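Local atomic coordinates of endoglucanase FnCel5A (Fervidobacterium nodosum, PDB entry 3NCO), a protein that probably hydrolyses internal beta-1,4-glucosidic bonds in cellulose, as an endoglucanase of glycosyl hydrolase family 5. Residues G259-Y264 against F288-W293; P61-A66 against C102-E107; F208-Q213 against I224-E229. All coordinates share one frame; numbering follows the deposited sequence.

Contact 1: G259-Y264 against F288-W293; sequences GEFGAY and FSLAYW
Tyr292 turns the edge of its ring to one face of Phe261 in a T-shaped pair, the two planes 89° apart. Its leading atom, CD1, stands over the rim of the Phe261 ring rather than its middle, and the Phe261 CE1 atom also meets Leu290 CD1, obliquely, at 3.6 Å. At the edge of the Tyr292 ring, in its plane, sits a water that donates to Tyr292 OH over 2.8 Å and accepts from Ala263 N, so the phenol is tied back to 259-264; the same hydroxyl bonds to Phe299 O. The third flat group is the indole of Trp293. Glu260 OE1 lies over one of its faces, toward the rim, with carboxylate and ring planes 27° apart, and Glu260 CD comes to 3.5 Å from Trp293 CE3. Because Trp293 CG is anti to the backbone N (chi1 -178°), the indole runs alongside the extended Glu260 chain and in the same direction.

Between the two segments there is one clear hydrogen bond, Trp293 N to Phe261 O at 2.9 Å, nearly straight but with the donor well above the carbonyl plane. Softer contacts lie beside it: Glu260 CA makes a CA-H...O approach to Ala291 O at 3.3 Å, and Ala291 CB rests against Gly259 O. Trp293 O is buried here without a polar partner.

These are the seventh and eighth strands of the barrel, joined by helix 269-285 as a beta-alpha-beta unit. Glu260, near the end of the seventh, is probably the nucleophile that family 5 enzymes carry there. A salt bridge from Arg59 to OE2 and a hydrogen bond between OE1 and Tyr205 OH grip its carboxylate, while Trp293 flanks it, consistent with a carboxylate held in position beside an aromatic wall for sugar.

Contact 2: P61-A66 against C102-E107; sequences PIRWSA and CHHFEE
Arg63 lays its guanidinium flat on the imidazole of His104, a stack with centres 3.5 Å apart and planes 8° from parallel. NH2 stands over the middle of the imidazole, so its N-H groups do not aim at the ring nitrogens. A bend at chi3 (-59°) swings the guanidinium over the ring, and NE is bonded to Glu31 O. The rotation of His104 is fixed in turn by NE2, which donates in the ring plane to the anti lone pair of Glu106 OE2 over 2.6 Å. That carboxylate lies too far from Arg63 for a salt bridge, but its charge probably eases the approach of arginine to imidazole.

Two CH-pi contacts follow. Pro61 CB sits over the face of His103, offset toward the rim, at 3.7 Å from the ring centroid. Ser65 CB stands almost on the axis of the Phe105 ring, 3.5 Å from its centroid. The Cys102 sulfur, by contrast, approaches Trp64 at the edge, SG lying 5.0 Å from the centroid of the five-membered ring.

Direct hydrogen bonding is sparse: His103 N gives a bent bond of 2.9 Å to Ile62 O, which Cys102 CA also approaches. Arg63 CA faces His103 O at 3.3 Å. Water does the rest, for Ser65 OG binds two molecules, one donating to His103 O and the other to Glu107 OE1.

The contact joins the loops that leave strands 57-60 and 97-101, neighbours in the barrel. Ile62 and Trp64 pack on Phe80 and Val84 of helix 78-93, and Trp64 also reaches Ile122 and Val126 of helix 112-130. Phe105, the N-cap residue of helix 106-110, rests on Val118 of that latter helix.

Contact 3: F208-Q213 against I224-E229; sequences FNFTHQ and IGVKWE
Ile224 presents its CA to the side-chain oxygen of Gln213, OE1, at 3.4 Å, while its CG2 methyl leans on the Gln213 backbone. Gly225 then turns the chain with a positive phi (79°), bringing the next amide round to the same oxygen.

Val226 carries the polar part of the contact. Its backbone N donates to Gln213 OE1 over 2.9 Å, tilted from the amide carbonyl plane, and its O accepts from Gln213 NE2 at 2.9 Å in a nearly straight bond. The glutamine amide thus pairs with both backbone groups of one residue, much as a neighbouring strand would. NE2 spends its second hydrogen on Phe210 O, lying in that carbonyl's plane on a lone pair, at 2.9 Å. Three bonds therefore fix the rotation of the buried amide. Gln213 CG is tucked between the backbone N and the carbonyl carbon (chi1 65°), and from there the chain extends straight across to the loop. The Val226 side chain packs on the helix backbone, CB lying 3.8 Å from Asn209 O. Its own carbonyl meets the edge of the Phe210 ring, in plane, with O at 3.3 Å from CD1.

At Trp228 the methylene takes over: CB lies over the centre of the Phe210 ring, 3.6 Å from the centroid, a CH-pi contact almost along the ring normal. The indole leads off from there, its plane oblique to Phe210 at 42°, to meet Trp275 edge-to-face and pack on Val235 and Ile238.

Here the long connection between strand 198-204 and helix 232-252 folds back on its own short helix, 208-211. Such elaborated beta-alpha loops are characteristic of TIM-barrel glycosidases, whose catalytic face they surround.

Contact 1 lies nearest the centre of the chain, and each of the other two touches it. Its centre is about 20 Å from that of contact 2, yet Glu260 OE2 comes to 3.9 Å from His103 NE2, and Trp293 CZ3 to 3.9 Å from Pro61 CG. Both lie at the C-terminal ends of barrel strands, where family 5 enzymes have their active site, so they probably line the cleft with Asn143 and Glu144. Contact 3, centred about 16 Å from contact 1, reaches it through the loop after strand 256-261. Tyr264 N probably bonds to Thr211 O at 2.9 Å, and Ala263 CB packs on Phe210 CE2. Contacts 2 and 3 do not meet, their nearest atoms being about 11 Å apart.

Contact 1: G259-Y264 against F288-W293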
# COMPACT_ATOMS: atom_id res chain seq x y z
N GLY A 259 3.87 -2.11 -2.68
CA GLY A 259 2.51 -1.77 -2.27
C GLY A 259 1.84 -0.70 -3.07
O GLY A 259 0.62 -0.59 -3.07
N GLU A 260 2.66 0.15 -3.72
CA GLU A 260 2.07 1.09 -4.66
C GLU A 260 3.01 1.22 -5.81
O GLU A 260 4.22 1.25 -5.65
CB GLU A 260 1.88 2.48 -4.07
CG GLU A 260 1.00 2.53 -2.88
CD GLU A 260 0.86 3.93 -2.32
OE1 GLU A 260 1.29 4.92 -2.97
OE2 GLU A 260 0.40 4.08 -1.11
N PHE A 261 2.42 1.35 -6.99
CA PHE A 261 3.15 1.78 -8.18
C PHE A 261 2.19 2.34 -9.22
O PHE A 261 1.10 1.80 -9.39
CB PHE A 261 4.06 0.66 -8.78
CG PHE A 261 3.33 -0.41 -9.59
CD1 PHE A 261 2.63 -1.41 -8.95
CD2 PHE A 261 3.45 -0.44 -10.98
CE1 PHE A 261 1.97 -2.44 -9.69
CE2 PHE A 261 2.83 -1.40 -11.72
CZ PHE A 261 2.09 -2.41 -11.11
N GLY A 262 2.54 3.45 -9.87
CA GLY A 262 1.62 3.97 -10.90
C GLY A 262 2.10 5.28 -11.49
O GLY A 262 2.93 5.95 -10.89
N ALA A 263 1.57 5.63 -12.67
CA ALA A 263 1.92 6.89 -13.33
C ALA A 263 0.65 7.73 -13.48
O ALA A 263 -0.38 7.25 -13.97
CB ALA A 263 2.55 6.64 -14.69
N TYR A 264 0.75 9.00 -13.08
CA TYR A 264 -0.38 9.93 -13.12
C TYR A 264 -0.87 10.12 -14.55
O TYR A 264 -0.08 10.13 -15.50
CB TYR A 264 0.12 11.26 -12.56
CG TYR A 264 -0.94 12.33 -12.36
CD1 TYR A 264 -2.14 12.03 -11.72
CD2 TYR A 264 -0.68 13.66 -12.71
CE1 TYR A 264 -3.13 13.03 -11.51
CE2 TYR A 264 -1.64 14.64 -12.50
CZ TYR A 264 -2.86 14.30 -11.91
OH TYR A 264 -3.79 15.29 -11.68
N PHE A 288 8.43 -10.29 -6.07
CA PHE A 288 7.67 -9.32 -5.27
C PHE A 288 6.18 -9.42 -5.60
O PHE A 288 5.79 -9.46 -6.76
CB PHE A 288 8.09 -7.87 -5.59
CG PHE A 288 9.56 -7.58 -5.35
CD1 PHE A 288 10.36 -8.42 -4.59
CD2 PHE A 288 10.12 -6.39 -5.87
CE1 PHE A 288 11.70 -8.11 -4.41
CE2 PHE A 288 11.47 -6.04 -5.67
CZ PHE A 288 12.26 -6.92 -4.90
N SER A 289 5.34 -9.45 -4.58
CA SER A 289 3.93 -9.22 -4.83
C SER A 289 3.74 -7.74 -5.12
O SER A 289 4.67 -6.96 -5.01
CB SER A 289 3.11 -9.64 -3.66
OG SER A 289 3.47 -8.81 -2.57
N LEU A 290 2.55 -7.35 -5.58
CA LEU A 290 2.42 -5.92 -6.01
C LEU A 290 0.97 -5.47 -6.02
O LEU A 290 0.07 -6.30 -6.25
CB LEU A 290 3.06 -5.75 -7.40
CG LEU A 290 2.45 -6.68 -8.44
CD1 LEU A 290 1.38 -5.95 -9.25
CD2 LEU A 290 3.50 -7.26 -9.38
N ALA A 291 0.78 -4.17 -5.78
CA ALA A 291 -0.55 -3.49 -5.79
C ALA A 291 -0.39 -2.19 -6.63
O ALA A 291 0.46 -1.32 -6.33
CB ALA A 291 -1.00 -3.15 -4.35
N TYR A 292 -1.13 -2.07 -7.73
CA TYR A 292 -1.08 -0.85 -8.50
C TYR A 292 -1.82 0.28 -7.77
O TYR A 292 -2.87 0.03 -7.21
CB TYR A 292 -1.66 -1.14 -9.92
CG TYR A 292 -1.78 0.07 -10.79
CD1 TYR A 292 -0.72 0.48 -11.62
CD2 TYR A 292 -2.97 0.82 -10.83
CE1 TYR A 292 -0.82 1.61 -12.37
CE2 TYR A 292 -3.08 1.94 -11.63
CZ TYR A 292 -1.98 2.33 -12.39
OH TYR A 292 -2.06 3.47 -13.17
N TRP A 293 -1.30 1.50 -7.84
CA TRP A 293 -1.99 2.70 -7.33
C TRP A 293 -2.60 3.39 -8.58
O TRP A 293 -1.83 3.91 -9.39
CB TRP A 293 -0.94 3.65 -6.69
CG TRP A 293 -1.63 4.84 -6.15
CD1 TRP A 293 -1.88 6.05 -6.79
CD2 TRP A 293 -2.25 4.93 -4.86
NE1 TRP A 293 -2.61 6.90 -5.95
CE2 TRP A 293 -2.83 6.24 -4.76
CE3 TRP A 293 -2.33 4.07 -3.78
CZ2 TRP A 293 -3.54 6.64 -3.64
CZ3 TRP A 293 -3.00 4.49 -2.64
CH2 TRP A 293 -3.61 5.77 -2.59
O HOH W 1 0.29 3.95 -14.58

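Contact 2: P61-A66 against C102-E107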
# COMPACT_ATOMS: atom_id res chain seq x y z
N PRO A 61 -6.30 1.98 1.97
CA PRO A 61 -5.82 3.12 2.75
C PRO A 61 -6.95 3.60 3.70
O PRO A 61 -8.09 3.75 3.28
CB PRO A 61 -5.47 4.14 1.66
CG PRO A 61 -5.13 3.25 0.35
CD PRO A 61 -6.20 2.17 0.49
N ILE A 62 -6.61 3.78 4.99
CA ILE A 62 -7.59 4.22 6.00
C ILE A 62 -7.03 5.28 6.96
O ILE A 62 -6.04 5.04 7.62
CB ILE A 62 -8.10 2.98 6.83
CG1 ILE A 62 -8.58 1.86 5.90
CG2 ILE A 62 -9.14 3.40 7.88
CD1 ILE A 62 -8.90 0.52 6.63
N ARG A 63 -7.70 6.44 7.06
CA ARG A 63 -7.20 7.53 7.91
C ARG A 63 -7.93 7.37 9.28
O ARG A 63 -8.82 8.14 9.64
CB ARG A 63 -7.43 8.90 7.29
CG ARG A 63 -6.82 10.03 8.15
CD ARG A 63 -7.36 11.35 7.75
NE ARG A 63 -7.08 11.63 6.34
CZ ARG A 63 -6.87 12.88 5.89
NH1 ARG A 63 -6.87 13.92 6.74
NH2 ARG A 63 -6.63 13.07 4.60
N TRP A 64 -7.53 6.36 10.02
CA TRP A 64 -8.08 6.12 11.33
C TRP A 64 -7.98 7.35 12.19
O TRP A 64 -8.80 7.59 13.06
CB TRP A 64 -7.36 4.96 12.00
CG TRP A 64 -7.53 3.63 11.34
CD1 TRP A 64 -6.58 2.97 10.58
CD2 TRP A 64 -8.67 2.74 11.42
NE1 TRP A 64 -7.07 1.75 10.18
CE2 TRP A 64 -8.35 1.59 10.66
CE3 TRP A 64 -9.93 2.80 12.07
CZ2 TRP A 64 -9.23 0.52 10.51
CZ3 TRP A 64 -10.82 1.74 11.89
CH2 TRP A 64 -10.45 0.60 11.14
N SER A 65 -6.94 8.12 11.99
CA SER A 65 -6.72 9.21 12.93
C SER A 65 -7.76 10.32 12.82
O SER A 65 -7.80 11.20 13.73
CB SER A 65 -5.30 9.79 12.71
OG SER A 65 -5.11 10.34 11.41
N ALA A 66 -8.56 10.29 11.73
CA ALA A 66 -9.65 11.27 11.54
C ALA A 66 -10.98 10.83 12.21
O ALA A 66 -12.02 11.51 12.03
CB ALA A 66 -9.86 11.54 10.07
N CYS A 102 -2.98 1.98 8.19
CA CYS A 102 -3.31 3.34 8.59
C CYS A 102 -2.51 4.28 7.67
O CYS A 102 -1.35 4.01 7.36
CB CYS A 102 -2.90 3.51 10.04
SG CYS A 102 -3.37 5.13 10.80
N HIS A 103 -3.14 5.38 7.28
CA HIS A 103 -2.69 6.20 6.15
C HIS A 103 -3.01 7.66 6.49
O HIS A 103 -4.00 7.99 7.19
CB HIS A 103 -3.48 5.77 4.93
CG HIS A 103 -2.80 5.89 3.60
ND1 HIS A 103 -2.66 7.06 2.87
CD2 HIS A 103 -2.35 4.91 2.79
CE1 HIS A 103 -2.17 6.79 1.67
NE2 HIS A 103 -1.94 5.49 1.61
N HIS A 104 -2.13 8.55 6.05
CA HIS A 104 -2.39 9.98 6.19
C HIS A 104 -2.65 10.40 7.65
O HIS A 104 -3.63 11.05 7.93
CB HIS A 104 -3.57 10.40 5.28
CG HIS A 104 -3.59 11.86 4.96
ND1 HIS A 104 -3.48 12.33 3.66
CD2 HIS A 104 -3.66 12.95 5.76
CE1 HIS A 104 -3.50 13.66 3.68
NE2 HIS A 104 -3.59 14.05 4.94
N PHE A 105 -1.72 10.07 8.53
CA PHE A 105 -1.76 10.57 9.91
C PHE A 105 -0.80 11.79 10.01
O PHE A 105 0.36 11.63 10.40
CB PHE A 105 -1.36 9.42 10.82
CG PHE A 105 -1.66 9.62 12.28
CD1 PHE A 105 -1.60 8.50 13.15
CD2 PHE A 105 -2.00 10.88 12.82
CE1 PHE A 105 -1.85 8.67 14.53
CE2 PHE A 105 -2.28 11.03 14.18
CZ PHE A 105 -2.20 9.91 15.04
N GLU A 106 -1.29 12.99 9.66
CA GLU A 106 -0.42 14.17 9.50
C GLU A 106 0.35 14.48 10.79
O GLU A 106 1.55 14.79 10.73
CB GLU A 106 -1.21 15.40 9.02
CG GLU A 106 -1.64 15.34 7.51
CD GLU A 106 -2.52 16.56 7.01
OE1 GLU A 106 -2.44 17.69 7.58
OE2 GLU A 106 -3.32 16.39 6.04
N GLU A 107 -0.31 14.38 11.94
CA GLU A 107 0.37 14.70 13.20
C GLU A 107 1.52 13.73 13.53
O GLU A 107 2.53 14.10 14.14
CB GLU A 107 -0.64 14.69 14.36
CG GLU A 107 -1.77 15.71 14.14
CD GLU A 107 -3.04 15.18 13.39
OE1 GLU A 107 -3.07 14.15 12.62
OE2 GLU A 107 -4.07 15.84 13.60
O HOH W 2 -4.49 8.15 9.97
O HOH W 3 -5.23 13.03 11.36

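Contact 3: F208-Q213 against I224-E229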
# COMPACT_ATOMS: atom_id res chain seq x y z
N PHE A 208 10.46 9.98 -10.77
CA PHE A 208 9.37 10.74 -10.16
C PHE A 208 8.91 11.86 -11.07
O PHE A 208 7.70 12.18 -11.09
CB PHE A 208 9.83 11.31 -8.81
CG PHE A 208 8.72 11.67 -7.90
CD1 PHE A 208 8.15 10.69 -7.08
CD2 PHE A 208 8.27 12.99 -7.79
CE1 PHE A 208 7.12 11.00 -6.20
CE2 PHE A 208 7.22 13.32 -6.86
CZ PHE A 208 6.67 12.31 -6.08
N ASN A 209 9.83 12.42 -11.87
CA ASN A 209 9.42 13.48 -12.80
C ASN A 209 8.61 12.93 -13.97
O ASN A 209 7.97 13.69 -14.71
CB ASN A 209 10.60 14.38 -13.24
CG ASN A 209 11.59 13.68 -14.18
OD1 ASN A 209 11.51 12.46 -14.41
ND2 ASN A 209 12.56 14.44 -14.67
N PHE A 210 8.63 11.59 -14.13
CA PHE A 210 7.72 10.95 -15.08
C PHE A 210 6.38 10.60 -14.43
O PHE A 210 5.32 10.96 -14.96
CB PHE A 210 8.33 9.71 -15.74
CG PHE A 210 7.30 8.93 -16.55
CD1 PHE A 210 6.82 9.45 -17.75
CD2 PHE A 210 6.75 7.76 -16.06
CE1 PHE A 210 5.83 8.79 -18.46
CE2 PHE A 210 5.74 7.08 -16.76
CZ PHE A 210 5.28 7.59 -17.96
N THR A 211 6.40 9.89 -13.30
CA THR A 211 5.15 9.38 -12.76
C THR A 211 4.31 10.50 -12.13
O THR A 211 3.09 10.35 -11.97
CB THR A 211 5.38 8.32 -11.66
OG1 THR A 211 6.05 8.94 -10.55
CG2 THR A 211 6.17 7.08 -12.24
N HIS A 212 4.96 11.61 -11.76
CA HIS A 212 4.21 12.70 -11.10
C HIS A 212 4.21 13.98 -11.91
O HIS A 212 3.88 15.04 -11.36
CB HIS A 212 4.71 12.96 -9.67
CG HIS A 212 4.38 11.86 -8.73
ND1 HIS A 212 3.56 12.02 -7.62
CD2 HIS A 212 4.72 10.55 -8.77
CE1 HIS A 212 3.42 10.84 -7.02
NE2 HIS A 212 4.11 9.94 -7.70
N GLN A 213 4.52 13.91 -13.21
CA GLN A 213 4.46 15.13 -14.03
C GLN A 213 3.04 15.68 -14.01
O GLN A 213 2.03 14.93 -14.06
CB GLN A 213 4.91 14.85 -15.46
CG GLN A 213 3.99 13.90 -16.20
CD GLN A 213 4.61 13.50 -17.52
OE1 GLN A 213 4.65 14.30 -18.46
NE2 GLN A 213 5.16 12.27 -17.59
N ILE A 224 5.05 18.84 -17.63
CA ILE A 224 4.51 17.71 -18.40
C ILE A 224 5.28 17.46 -19.72
O ILE A 224 6.29 18.14 -20.00
CB ILE A 224 3.00 17.81 -18.68
CG1 ILE A 224 2.65 19.09 -19.47
CG2 ILE A 224 2.21 17.74 -17.38
CD1 ILE A 224 1.42 18.90 -20.31
N GLY A 225 4.82 16.48 -20.48
CA GLY A 225 5.51 16.05 -21.69
C GLY A 225 6.71 15.15 -21.50
O GLY A 225 7.45 14.91 -22.45
N VAL A 226 6.91 14.65 -20.27
CA VAL A 226 8.07 13.80 -19.99
C VAL A 226 7.72 12.37 -20.45
O VAL A 226 6.72 11.81 -20.02
CB VAL A 226 8.45 13.85 -18.47
CG1 VAL A 226 9.53 12.85 -18.16
CG2 VAL A 226 8.86 15.28 -18.13
N LYS A 227 8.54 11.78 -21.33
CA LYS A 227 8.22 10.46 -21.83
C LYS A 227 8.89 9.32 -21.05
O LYS A 227 9.84 9.53 -20.31
CB LYS A 227 8.58 10.35 -23.32
CG LYS A 227 7.76 11.34 -24.17
CD LYS A 227 8.16 11.33 -25.62
CE LYS A 227 9.52 12.03 -25.80
NZ LYS A 227 9.55 12.87 -27.03
N TRP A 228 8.40 8.11 -21.26
CA TRP A 228 9.11 6.94 -20.80
C TRP A 228 8.93 5.90 -21.91
O TRP A 228 7.82 5.47 -22.20
CB TRP A 228 8.56 6.47 -19.43
CG TRP A 228 9.50 5.44 -18.76
CD1 TRP A 228 10.48 5.73 -17.85
CD2 TRP A 228 9.57 4.02 -19.00
NE1 TRP A 228 11.15 4.57 -17.50
CE2 TRP A 228 10.60 3.51 -18.17
CE3 TRP A 228 8.82 3.13 -19.78
CZ2 TRP A 228 10.93 2.12 -18.13
CZ3 TRP A 228 9.16 1.75 -19.77
CH2 TRP A 228 10.21 1.26 -18.94
N GLU A 229 10.04 5.50 -22.54
CA GLU A 229 9.96 4.83 -23.85
C GLU A 229 10.31 3.36 -23.88
O GLU A 229 10.29 2.71 -24.97
CB GLU A 229 10.80 5.61 -24.86
CG GLU A 229 10.27 7.02 -24.99
CD GLU A 229 11.12 7.81 -25.89
OE1 GLU A 229 10.84 7.74 -27.11
OE2 GLU A 229 12.09 8.46 -25.41